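Local structure of chaperone SycD (Chlamydia pneumoniae, 4NRH) at residues Glu66-Tyr71 / Trp97-Ala102; Ser8-Leu13 / Ile80-Trp85; Ser103-Glu108 / Ala134-Thr139; Glu58-Val63 / Val87-Phe92. The protein probably acts as a type III secretion chaperone of the LcrH/SycD family, built on tetratricopeptide-repeat helices and forming a complex with CopN. All coordinates share one frame; numbering follows the deposited sequence.

Overall arrangement
The four contacts run along a stack of helices of the tetratricopeptide-repeat kind. Interactions 2 and 4, with centres about 9 Å apart, both use helix 76-89: the first places helix 9-19 against it, the second helix 57-72. Interaction 1 joins helix 57-72 to helix 94-106, about 11 Å from interaction 2 between centres; Glu66 links the two by accepting a hydrogen bond from His9 N (OE2 to N, 2.7 Å). Interaction 3 continues from helix 94-106 to helix 129-140 and lies about 23 Å, centre to centre, from interactions 2 and 4. Phe88, in a segment of interaction 4, packs on Ser278 of the CopN chain.

Interaction 1. Residues Glu66-Tyr71 / Trp97-Ala102; sequences EGYHAY and WFSLGA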
# COMPACT_ATOMS: atom_id res chain seq x y z
N GLU D 66 -7.07 22.67 -7.85
CA GLU D 66 -6.22 22.71 -6.66
C GLU D 66 -4.74 22.72 -7.05
O GLU D 66 -3.95 23.48 -6.50
CB GLU D 66 -6.51 21.53 -5.74
CG GLU D 66 -7.91 21.51 -5.15
CD GLU D 66 -8.11 20.39 -4.15
OE1 GLU D 66 -7.49 19.32 -4.33
OE2 GLU D 66 -8.88 20.58 -3.19
N GLY D 67 -4.39 21.87 -8.01
CA GLY D 67 -3.03 21.80 -8.51
C GLY D 67 -2.69 23.04 -9.31
O GLY D 67 -1.56 23.54 -9.25
N TYR D 68 -3.67 23.54 -10.05
CA TYR D 68 -3.50 24.73 -10.87
C TYR D 68 -3.32 25.97 -9.99
O TYR D 68 -2.48 26.82 -10.28
CB TYR D 68 -4.71 24.91 -11.80
CG TYR D 68 -4.45 25.80 -12.99
CD1 TYR D 68 -3.61 25.40 -14.02
CD2 TYR D 68 -5.05 27.05 -13.09
CE1 TYR D 68 -3.37 26.21 -15.11
CE2 TYR D 68 -4.82 27.87 -14.18
CZ TYR D 68 -3.98 27.44 -15.19
OH TYR D 68 -3.75 28.26 -16.27
N HIS D 69 -4.11 26.05 -8.92
CA HIS D 69 -3.98 27.13 -7.94
C HIS D 69 -2.60 27.16 -7.30
O HIS D 69 -2.00 28.22 -7.15
CB HIS D 69 -5.05 26.99 -6.85
CG HIS D 69 -6.42 27.43 -7.28
ND1 HIS D 69 -6.64 28.12 -8.46
CD2 HIS D 69 -7.63 27.28 -6.70
CE1 HIS D 69 -7.93 28.37 -8.57
NE2 HIS D 69 -8.55 27.87 -7.52
N ALA D 70 -2.10 25.98 -6.93
CA ALA D 70 -0.78 25.85 -6.33
C ALA D 70 0.31 26.30 -7.30
O ALA D 70 1.29 26.93 -6.90
CB ALA D 70 -0.53 24.42 -5.88
N TYR D 71 0.13 25.97 -8.57
CA TYR D 71 1.06 26.38 -9.62
C TYR D 71 1.13 27.90 -9.74
O TYR D 71 2.22 28.47 -9.87
CB TYR D 71 0.65 25.76 -10.96
CG TYR D 71 1.51 26.18 -12.13
CD1 TYR D 71 2.75 25.60 -12.35
CD2 TYR D 71 1.07 27.16 -13.01
CE1 TYR D 71 3.53 25.98 -13.42
CE2 TYR D 71 1.86 27.55 -14.08
CZ TYR D 71 3.08 26.96 -14.28
OH TYR D 71 3.87 27.34 -15.34
N TRP D 97 -1.01 16.03 -17.97
CA TRP D 97 0.40 15.88 -18.33
C TRP D 97 1.06 17.23 -18.63
O TRP D 97 2.22 17.44 -18.29
CB TRP D 97 0.54 14.96 -19.54
CG TRP D 97 0.39 13.50 -19.22
CD1 TRP D 97 -0.72 12.73 -19.42
CD2 TRP D 97 1.39 12.64 -18.69
NE1 TRP D 97 -0.47 11.44 -19.03
CE2 TRP D 97 0.82 11.35 -18.57
CE3 TRP D 97 2.72 12.82 -18.29
CZ2 TRP D 97 1.53 10.26 -18.08
CZ3 TRP D 97 3.42 11.73 -17.80
CH2 TRP D 97 2.82 10.47 -17.70
N PHE D 98 0.32 18.12 -19.28
CA PHE D 98 0.86 19.41 -19.69
C PHE D 98 1.17 20.27 -18.48
O PHE D 98 2.23 20.88 -18.39
CB PHE D 98 -0.12 20.13 -20.62
CG PHE D 98 0.54 21.08 -21.58
CD1 PHE D 98 1.91 21.27 -21.57
CD2 PHE D 98 -0.21 21.79 -22.51
CE1 PHE D 98 2.52 22.15 -22.45
CE2 PHE D 98 0.39 22.66 -23.39
CZ PHE D 98 1.76 22.84 -23.36
N SER D 99 0.23 20.31 -17.54
CA SER D 99 0.42 21.07 -16.31
C SER D 99 1.50 20.44 -15.44
O SER D 99 2.21 21.14 -14.72
CB SER D 99 -0.90 21.16 -15.54
OG SER D 99 -1.86 21.92 -16.26
N LEU D 100 1.61 19.11 -15.50
CA LEU D 100 2.68 18.41 -14.80
C LEU D 100 4.03 18.79 -15.40
O LEU D 100 4.99 19.03 -14.68
CB LEU D 100 2.46 16.89 -14.86
CG LEU D 100 3.60 16.02 -14.33
CD1 LEU D 100 3.95 16.39 -12.89
CD2 LEU D 100 3.24 14.54 -14.43
N GLY D 101 4.08 18.84 -16.73
CA GLY D 101 5.28 19.21 -17.44
C GLY D 101 5.72 20.63 -17.13
O GLY D 101 6.90 20.89 -16.91
N ALA D 102 4.76 21.55 -17.12
CA ALA D 102 5.03 22.95 -16.82
C ALA D 102 5.57 23.13 -15.41
O ALA D 102 6.48 23.93 -15.18
CB ALA D 102 3.77 23.79 -17.02
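Ser99 OG is held from two directions, by the OH of Tyr64, one turn before Tyr68 on helix 57-72, and by Lys95 O in the preceding turn of its own helix. These bonds fix the hydroxyl beside Tyr68, whose ring presents its edge to it: CD1 of Tyr68 lies 4.5 Å from OG of Ser99, near the ring plane, a loose packing contact. The backbones come nearest here, with Tyr68 CA 7.6 Å from Ser99 CA. The closer touch is made by Tyr71. Its CG is anti to the backbone N (chi1 177°), which sends the ring out from helix 57-72 across to helix 94-106. There the hydroxyl end meets the methyl of Ala102, with Tyr71 OH 3.9 Å from Ala102 CB, and the ring carbon CE1 of Tyr71 stands 4.2 Å from the same CB. The carbonyl oxygen of Ala102 lies at the ring edge, near its plane, 4.0 Å from CE1 of Tyr71. Further along helix 94-106, Ser103 and Met106 also touch this tyrosine, which therefore lies along more than one turn of the helix. Between the two helices, in chain order, runs helix 76-89, whose Phe83 packs on Ser99. A polar tie between the helices is thus made from Tyr64, just outside the 66-71 segment, to Ser99, while between the two segments themselves the packing of Tyr71 on Ala102 is van der Waals in nature.

Interaction 2. Residues Ser8-Leu13 / Ile80-Trp85; sequences SHLNYL and ITVFRW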
# COMPACT_ATOMS: atom_id res chain seq x y z
N SER D 8 -8.29 19.44 1.32
CA SER D 8 -8.34 19.44 -0.14
C SER D 8 -9.17 18.27 -0.65
O SER D 8 -9.25 17.22 -0.00
CB SER D 8 -6.93 19.38 -0.72
OG SER D 8 -6.47 18.04 -0.82
N HIS D 9 -9.80 18.45 -1.81
CA HIS D 9 -10.65 17.41 -2.39
C HIS D 9 -9.85 16.16 -2.73
O HIS D 9 -10.38 15.05 -2.71
CB HIS D 9 -11.37 17.94 -3.63
CG HIS D 9 -12.59 17.16 -3.99
ND1 HIS D 9 -13.71 17.12 -3.19
CD2 HIS D 9 -12.87 16.39 -5.07
CE1 HIS D 9 -14.63 16.36 -3.75
NE2 HIS D 9 -14.15 15.90 -4.90
N LEU D 10 -8.57 16.35 -3.06
CA LEU D 10 -7.68 15.24 -3.37
C LEU D 10 -7.54 14.32 -2.17
O LEU D 10 -7.66 13.10 -2.29
CB LEU D 10 -6.31 15.75 -3.81
CG LEU D 10 -5.25 14.67 -4.04
CD1 LEU D 10 -5.72 13.65 -5.07
CD2 LEU D 10 -3.92 15.28 -4.45
N ASN D 11 -7.29 14.91 -1.01
CA ASN D 11 -7.15 14.15 0.23
C ASN D 11 -8.46 13.47 0.61
O ASN D 11 -8.46 12.37 1.14
CB ASN D 11 -6.67 15.06 1.36
CG ASN D 11 -5.23 15.49 1.20
OD1 ASN D 11 -4.38 14.69 0.83
ND2 ASN D 11 -4.96 16.76 1.48
N TYR D 12 -9.57 14.15 0.33
CA TYR D 12 -10.89 13.57 0.54
C TYR D 12 -11.08 12.29 -0.27
O TYR D 12 -11.57 11.29 0.24
CB TYR D 12 -11.98 14.58 0.18
CG TYR D 12 -13.35 13.96 0.01
CD1 TYR D 12 -14.16 13.69 1.11
CD2 TYR D 12 -13.85 13.65 -1.25
CE1 TYR D 12 -15.41 13.12 0.95
CE2 TYR D 12 -15.10 13.09 -1.42
CZ TYR D 12 -15.87 12.82 -0.31
OH TYR D 12 -17.12 12.26 -0.47
N LEU D 13 -10.67 12.34 -1.54
CA LEU D 13 -10.80 11.20 -2.44
C LEU D 13 -9.93 10.03 -2.00
O LEU D 13 -10.39 8.89 -1.95
CB LEU D 13 -10.45 11.60 -3.87
CG LEU D 13 -11.46 12.53 -4.56
CD1 LEU D 13 -10.93 12.98 -5.92
CD2 LEU D 13 -12.81 11.83 -4.71
N ILE D 80 3.14 19.60 -8.48
CA ILE D 80 3.68 18.36 -9.03
C ILE D 80 3.07 17.14 -8.35
O ILE D 80 2.69 16.18 -9.02
CB ILE D 80 5.22 18.32 -8.89
CG1 ILE D 80 5.87 19.33 -9.84
CG2 ILE D 80 5.75 16.93 -9.19
CD1 ILE D 80 7.34 19.55 -9.59
N THR D 81 2.96 17.20 -7.03
CA THR D 81 2.31 16.15 -6.26
C THR D 81 0.89 15.88 -6.75
O THR D 81 0.50 14.73 -6.97
CB THR D 81 2.26 16.50 -4.76
OG1 THR D 81 3.59 16.57 -4.23
CG2 THR D 81 1.46 15.46 -3.99
N VAL D 82 0.13 16.95 -6.93
CA VAL D 82 -1.27 16.86 -7.34
C VAL D 82 -1.44 16.30 -8.75
O VAL D 82 -2.25 15.40 -8.98
CB VAL D 82 -1.96 18.24 -7.27
CG1 VAL D 82 -3.35 18.18 -7.87
CG2 VAL D 82 -2.02 18.72 -5.82
N PHE D 83 -0.68 16.83 -9.70
CA PHE D 83 -0.81 16.43 -11.10
C PHE D 83 -0.41 14.97 -11.33
O PHE D 83 -0.99 14.30 -12.18
CB PHE D 83 0.02 17.35 -12.01
CG PHE D 83 -0.49 18.76 -12.04
CD1 PHE D 83 -1.84 19.02 -12.16
CD2 PHE D 83 0.39 19.83 -11.97
CE1 PHE D 83 -2.32 20.32 -12.19
CE2 PHE D 83 -0.08 21.13 -12.00
CZ PHE D 83 -1.44 21.38 -12.11
N ARG D 84 0.57 14.48 -10.58
CA ARG D 84 0.95 13.08 -10.66
C ARG D 84 -0.20 12.17 -10.24
O ARG D 84 -0.43 11.12 -10.85
CB ARG D 84 2.19 12.79 -9.80
CG ARG D 84 3.48 13.37 -10.35
CD ARG D 84 4.69 12.60 -9.84
NE ARG D 84 5.93 13.04 -10.48
CZ ARG D 84 6.93 13.63 -9.84
NH1 ARG D 84 6.85 13.85 -8.53
NH2 ARG D 84 8.02 14.00 -10.50
N TRP D 85 -0.92 12.56 -9.19
CA TRP D 85 -2.10 11.82 -8.75
C TRP D 85 -3.18 11.81 -9.83
O TRP D 85 -3.81 10.79 -10.08
CB TRP D 85 -2.66 12.42 -7.45
CG TRP D 85 -2.01 11.89 -6.21
CD1 TRP D 85 -1.20 12.58 -5.35
CD2 TRP D 85 -2.11 10.56 -5.68
NE1 TRP D 85 -0.79 11.77 -4.33
CE2 TRP D 85 -1.33 10.52 -4.51
CE3 TRP D 85 -2.78 9.41 -6.09
CZ2 TRP D 85 -1.21 9.37 -3.74
CZ3 TRP D 85 -2.65 8.26 -5.32
CH2 TRP D 85 -1.88 8.25 -4.16
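This is a buried, wholly apolar contact in which the start of the N-terminal helix 9-19 packs against helix 76-89, one of the antiparallel helices of the tetratricopeptide-repeat type that build this chaperone. Leu10 carries one side of it alone. With CG anti to the backbone N (chi1 175°), its branched end extends toward helix 76-89 and lodges against Val82 and Trp85, two residues three apart and hence neighbours on one helix face. The methyl CD2 of Leu10 is shared: it lies 3.9 Å from CD1 of Trp85, approaching the indole obliquely, and 4.2 Å from CG2 of Val82. The other methyl, CD1 of Leu10, lies 4.1 Å from CB of Trp85, and the two branches together span the start of the tryptophan side chain. Leu10 and Val82 run antiparallel past each other, whereas Leu10 meets Trp85 at roughly a right angle. The indole also makes an edge-to-face pair with Phe27, and Val63 of helix 57-72 touches both Val82 and Leu10, so the leucine enters a place where three helices converge. The first turn of helix 9-19 is anchored by polar groups beside this apolar patch. Ser8 is its N-cap, and Glu66 of helix 57-72 accepts a hydrogen bond from His9 N, while a weak one comes from Leu10 N. A carboxylate at this end would probably suit the helix dipole. The capping bond is nearly straight: Asn11 N donates to Ser8 OG over 3.2 Å, at an N-H...O angle of 167°.

Interaction 3. Residues Ser103-Glu108 / Ala134-Thr139; sequences SLHMSE and AYICYT
The last turn of helix 94-106, which closes in a Schellman motif at Glu108, brings His105 against helix 129-140. CG of His105 is anti to the backbone N (chi1 -172°), and the imidazole is thereby carried across to Ile136 and Cys137. The two partners use different sides of the ring. Cys137 SG sits over one face, 3.9 Å from the centroid of the His105 ring and 14° off its normal, a sulfur-aromatic contact displaced slightly toward ND1 of the ring. Ile136 instead comes to the edge: its CG2 methyl lies 3.7 Å from CE1 of His105, near the ring plane, and the side chains cross at about a right angle. In this tetratricopeptide-repeat array the helix between the two, 110-123, supplies Tyr117, whose OH hydrogen-bonds to ND1 of His105. That bond should fix the rotation of the imidazole, and Tyr117 and Leu114 also pack on Cys137. At the end of helix 94-106, the chain turns with positive phi at Glu108 (62°), and Glu108 N bonds to His105 O over 3.0 Å. Ser107 OG reaches back to Ser103 O, 2.9 Å away.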
# COMPACT_ATOMS: atom_id res chain seq x y z
N SER D 103 5.00 22.39 -14.46
CA SER D 103 5.43 22.46 -13.07
C SER D 103 6.85 21.94 -12.89
O SER D 103 7.65 22.54 -12.18
CB SER D 103 4.46 21.68 -12.18
OG SER D 103 3.18 22.29 -12.15
N LEU D 104 7.15 20.82 -13.55
CA LEU D 104 8.50 20.27 -13.55
C LEU D 104 9.47 21.22 -14.25
O LEU D 104 10.62 21.36 -13.83
CB LEU D 104 8.52 18.90 -14.23
CG LEU D 104 7.76 17.77 -13.52
CD1 LEU D 104 7.53 16.60 -14.47
CD2 LEU D 104 8.51 17.31 -12.28
N HIS D 105 9.00 21.85 -15.31
CA HIS D 105 9.78 22.84 -16.05
C HIS D 105 10.19 23.99 -15.14
O HIS D 105 11.37 24.36 -15.08
CB HIS D 105 8.97 23.36 -17.25
CG HIS D 105 9.75 24.24 -18.19
ND1 HIS D 105 9.37 24.45 -19.49
CD2 HIS D 105 10.89 24.95 -18.01
CE1 HIS D 105 10.24 25.25 -20.08
NE2 HIS D 105 11.17 25.58 -19.20
N MET D 106 9.22 24.55 -14.42
CA MET D 106 9.49 25.65 -13.50
C MET D 106 10.36 25.20 -12.33
O MET D 106 11.04 26.01 -11.70
CB MET D 106 8.17 26.23 -12.97
CG MET D 106 7.29 26.85 -14.04
SD MET D 106 8.11 28.19 -14.93
CE MET D 106 8.53 29.30 -13.59
N SER D 107 10.34 23.90 -12.04
CA SER D 107 11.15 23.33 -10.97
C SER D 107 12.54 22.94 -11.47
O SER D 107 13.36 22.42 -10.70
CB SER D 107 10.46 22.12 -10.36
OG SER D 107 9.25 22.49 -9.72
N GLU D 108 12.79 23.18 -12.75
CA GLU D 108 14.05 22.85 -13.41
C GLU D 108 14.33 21.35 -13.38
O GLU D 108 15.48 20.92 -13.39
CB GLU D 108 15.22 23.61 -12.78
CG GLU D 108 15.15 25.12 -12.95
CD GLU D 108 16.33 25.84 -12.34
OE1 GLU D 108 17.40 25.21 -12.19
OE2 GLU D 108 16.20 27.04 -12.02
N ALA D 134 9.16 21.43 -25.33
CA ALA D 134 10.18 20.39 -25.39
C ALA D 134 11.46 20.97 -25.98
O ALA D 134 12.56 20.66 -25.53
CB ALA D 134 9.69 19.20 -26.21
N TYR D 135 11.30 21.81 -27.00
CA TYR D 135 12.42 22.51 -27.63
C TYR D 135 13.17 23.36 -26.61
O TYR D 135 14.40 23.34 -26.56
CB TYR D 135 11.92 23.37 -28.80
CG TYR D 135 12.74 24.62 -29.04
CD1 TYR D 135 13.92 24.58 -29.77
CD2 TYR D 135 12.31 25.86 -28.56
CE1 TYR D 135 14.66 25.73 -30.00
CE2 TYR D 135 13.04 27.00 -28.78
CZ TYR D 135 14.21 26.94 -29.50
OH TYR D 135 14.95 28.08 -29.73
N ILE D 136 12.42 24.13 -25.82
CA ILE D 136 13.00 24.95 -24.77
C ILE D 136 13.82 24.11 -23.79
O ILE D 136 14.95 24.44 -23.46
CB ILE D 136 11.92 25.72 -23.99
CG1 ILE D 136 11.25 26.76 -24.89
CG2 ILE D 136 12.51 26.40 -22.76
CD1 ILE D 136 10.20 27.59 -24.19
N CYS D 137 13.23 23.00 -23.34
CA CYS D 137 13.89 22.13 -22.37
C CYS D 137 15.14 21.46 -22.95
O CYS D 137 16.16 21.37 -22.28
CB CYS D 137 12.91 21.06 -21.86
SG CYS D 137 11.66 21.69 -20.72
N TYR D 138 15.04 20.99 -24.19
CA TYR D 138 16.18 20.39 -24.87
C TYR D 138 17.30 21.40 -25.04
O TYR D 138 18.48 21.05 -25.03
CB TYR D 138 15.76 19.84 -26.24
CG TYR D 138 15.04 18.51 -26.20
CD1 TYR D 138 15.49 17.47 -25.40
CD2 TYR D 138 13.91 18.30 -26.98
CE1 TYR D 138 14.83 16.26 -25.37
CE2 TYR D 138 13.24 17.09 -26.95
CZ TYR D 138 13.70 16.07 -26.14
OH TYR D 138 13.04 14.87 -26.11
N THR D 139 16.92 22.67 -25.20
CA THR D 139 17.87 23.77 -25.27
C THR D 139 18.56 23.96 -23.93
O THR D 139 19.76 24.24 -23.86
CB THR D 139 17.18 25.09 -25.70
OG1 THR D 139 16.67 24.95 -27.03
CG2 THR D 139 18.15 26.26 -25.65

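Interaction 4. Residues Glu58-Val63 / Val87-Phe92; sequences EDLEKV and VFFNPF
Leu60 divides its two methyls between Phe89 and Asn90, meeting the first obliquely and the second at about a right angle. CD2 of Leu60 lies 4.1 Å from CD2 of Phe89, approaching the ring neither squarely over its face nor along its edge, while CD1 of Leu60 touches CB of Asn90, also at 4.1 Å. CG of Leu60 is anti to its carbonyl carbon (chi1 -71°), which turns the isobutyl group into the corner where helix 76-89 ends. One face of the Phe89 ring is occupied by its neighbour Phe88, whose CD2 stands 3.6 Å above the Phe89 ring plane, offset toward the rim. Phe53 and Ile55, in the loop before helix 57-72, and Leu14 of helix 9-19 also pack on Phe89, so Leu60 adds to an already apolar site. The polar end of Asn90 is engaged by other residues: ND2 bonds to Gln50 OE1, and OD1 accepts from Phe92 N over 3.1 Å at an N-H...O angle of 154°. Both ends of the amide are thus held, which fixes its rotation. The Asn90 OD1 bond from Phe92 N makes an Asx turn just after helix 76-89 ends, beyond its antiparallel packing on helix 57-72, the helical hairpin characteristic of tetratricopeptide-repeat folds.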
# COMPACT_ATOMS: atom_id res chain seq x y z
N GLU D 58 -15.96 15.36 -12.56
CA GLU D 58 -16.12 16.59 -11.80
C GLU D 58 -15.17 16.61 -10.60
O GLU D 58 -14.61 17.65 -10.25
CB GLU D 58 -17.56 16.76 -11.33
CG GLU D 58 -18.59 16.80 -12.46
CD GLU D 58 -19.14 15.43 -12.79
OE1 GLU D 58 -18.34 14.49 -13.00
OE2 GLU D 58 -20.38 15.29 -12.85
N ASP D 59 -15.00 15.44 -9.98
CA ASP D 59 -14.08 15.30 -8.85
C ASP D 59 -12.64 15.57 -9.27
O ASP D 59 -11.90 16.25 -8.55
CB ASP D 59 -14.19 13.90 -8.24
CG ASP D 59 -15.45 13.73 -7.41
OD1 ASP D 59 -15.97 14.75 -6.90
OD2 ASP D 59 -15.92 12.58 -7.27
N LEU D 60 -12.24 15.04 -10.42
CA LEU D 60 -10.89 15.24 -10.92
C LEU D 60 -10.65 16.70 -11.30
O LEU D 60 -9.54 17.21 -11.14
CB LEU D 60 -10.62 14.34 -12.13
CG LEU D 60 -10.48 12.84 -11.86
CD1 LEU D 60 -9.92 12.13 -13.07
CD2 LEU D 60 -9.61 12.59 -10.64
N GLU D 61 -11.69 17.35 -11.80
CA GLU D 61 -11.60 18.76 -12.17
C GLU D 61 -11.33 19.63 -10.94
O GLU D 61 -10.54 20.57 -11.00
CB GLU D 61 -12.87 19.22 -12.88
CG GLU D 61 -12.78 20.63 -13.44
CD GLU D 61 -11.59 20.82 -14.37
OE1 GLU D 61 -11.32 19.91 -15.18
OE2 GLU D 61 -10.93 21.87 -14.28
N LYS D 62 -12.01 19.31 -9.84
CA LYS D 62 -11.78 20.02 -8.58
C LYS D 62 -10.32 19.89 -8.16
O LYS D 62 -9.70 20.86 -7.73
CB LYS D 62 -12.69 19.47 -7.47
CG LYS D 62 -14.17 19.76 -7.64
CD LYS D 62 -14.96 19.13 -6.50
CE LYS D 62 -16.45 19.40 -6.63
NZ LYS D 62 -17.23 18.69 -5.57
N VAL D 63 -9.79 18.68 -8.28
CA VAL D 63 -8.40 18.40 -7.95
C VAL D 63 -7.46 19.14 -8.89
O VAL D 63 -6.41 19.64 -8.48
CB VAL D 63 -8.11 16.89 -7.99
CG1 VAL D 63 -6.64 16.62 -7.70
CG2 VAL D 63 -8.98 16.15 -6.99
N VAL D 87 -2.72 12.19 -13.05
CA VAL D 87 -2.22 11.36 -14.13
C VAL D 87 -2.35 9.88 -13.77
O VAL D 87 -2.65 9.04 -14.62
CB VAL D 87 -0.75 11.71 -14.45
CG1 VAL D 87 -0.03 10.53 -15.08
CG2 VAL D 87 -0.68 12.93 -15.35
N PHE D 88 -2.18 9.58 -12.48
CA PHE D 88 -2.36 8.22 -11.98
C PHE D 88 -3.80 7.75 -12.16
O PHE D 88 -4.05 6.60 -12.54
CB PHE D 88 -1.95 8.14 -10.50
CG PHE D 88 -2.39 6.87 -9.82
CD1 PHE D 88 -1.61 5.73 -9.90
CD2 PHE D 88 -3.55 6.83 -9.07
CE1 PHE D 88 -2.00 4.56 -9.26
CE2 PHE D 88 -3.95 5.67 -8.43
CZ PHE D 88 -3.17 4.53 -8.53
N PHE D 89 -4.75 8.64 -11.89
CA PHE D 89 -6.16 8.32 -12.00
C PHE D 89 -6.64 8.26 -13.45
O PHE D 89 -7.39 7.36 -13.82
CB PHE D 89 -7.00 9.33 -11.21
CG PHE D 89 -6.92 9.14 -9.72
CD1 PHE D 89 -7.08 7.88 -9.17
CD2 PHE D 89 -6.70 10.22 -8.88
CE1 PHE D 89 -7.01 7.70 -7.80
CE2 PHE D 89 -6.63 10.04 -7.51
CZ PHE D 89 -6.78 8.78 -6.97
N ASN D 90 -6.21 9.22 -14.26
CA ASN D 90 -6.58 9.25 -15.67
C ASN D 90 -5.46 9.85 -16.51
O ASN D 90 -5.39 11.06 -16.69
CB ASN D 90 -7.88 10.03 -15.87
CG ASN D 90 -8.47 9.85 -17.26
OD1 ASN D 90 -7.78 9.46 -18.21
ND2 ASN D 90 -9.76 10.13 -17.39
N PRO D 91 -4.56 8.99 -17.02
CA PRO D 91 -3.39 9.41 -17.79
C PRO D 91 -3.70 9.79 -19.24
O PRO D 91 -2.78 10.08 -20.00
CB PRO D 91 -2.49 8.18 -17.76
CG PRO D 91 -3.44 7.04 -17.68
CD PRO D 91 -4.61 7.52 -16.85
N PHE D 92 -4.98 9.80 -19.61
CA PHE D 92 -5.37 10.13 -20.97
C PHE D 92 -5.89 11.55 -21.10
O PHE D 92 -6.33 11.97 -22.17
CB PHE D 92 -6.42 9.13 -21.48
CG PHE D 92 -5.94 7.71 -21.50
CD1 PHE D 92 -5.12 7.25 -22.52
CD2 PHE D 92 -6.31 6.83 -20.49
CE1 PHE D 92 -4.68 5.95 -22.54
CE2 PHE D 92 -5.87 5.52 -20.51
CZ PHE D 92 -5.05 5.08 -21.53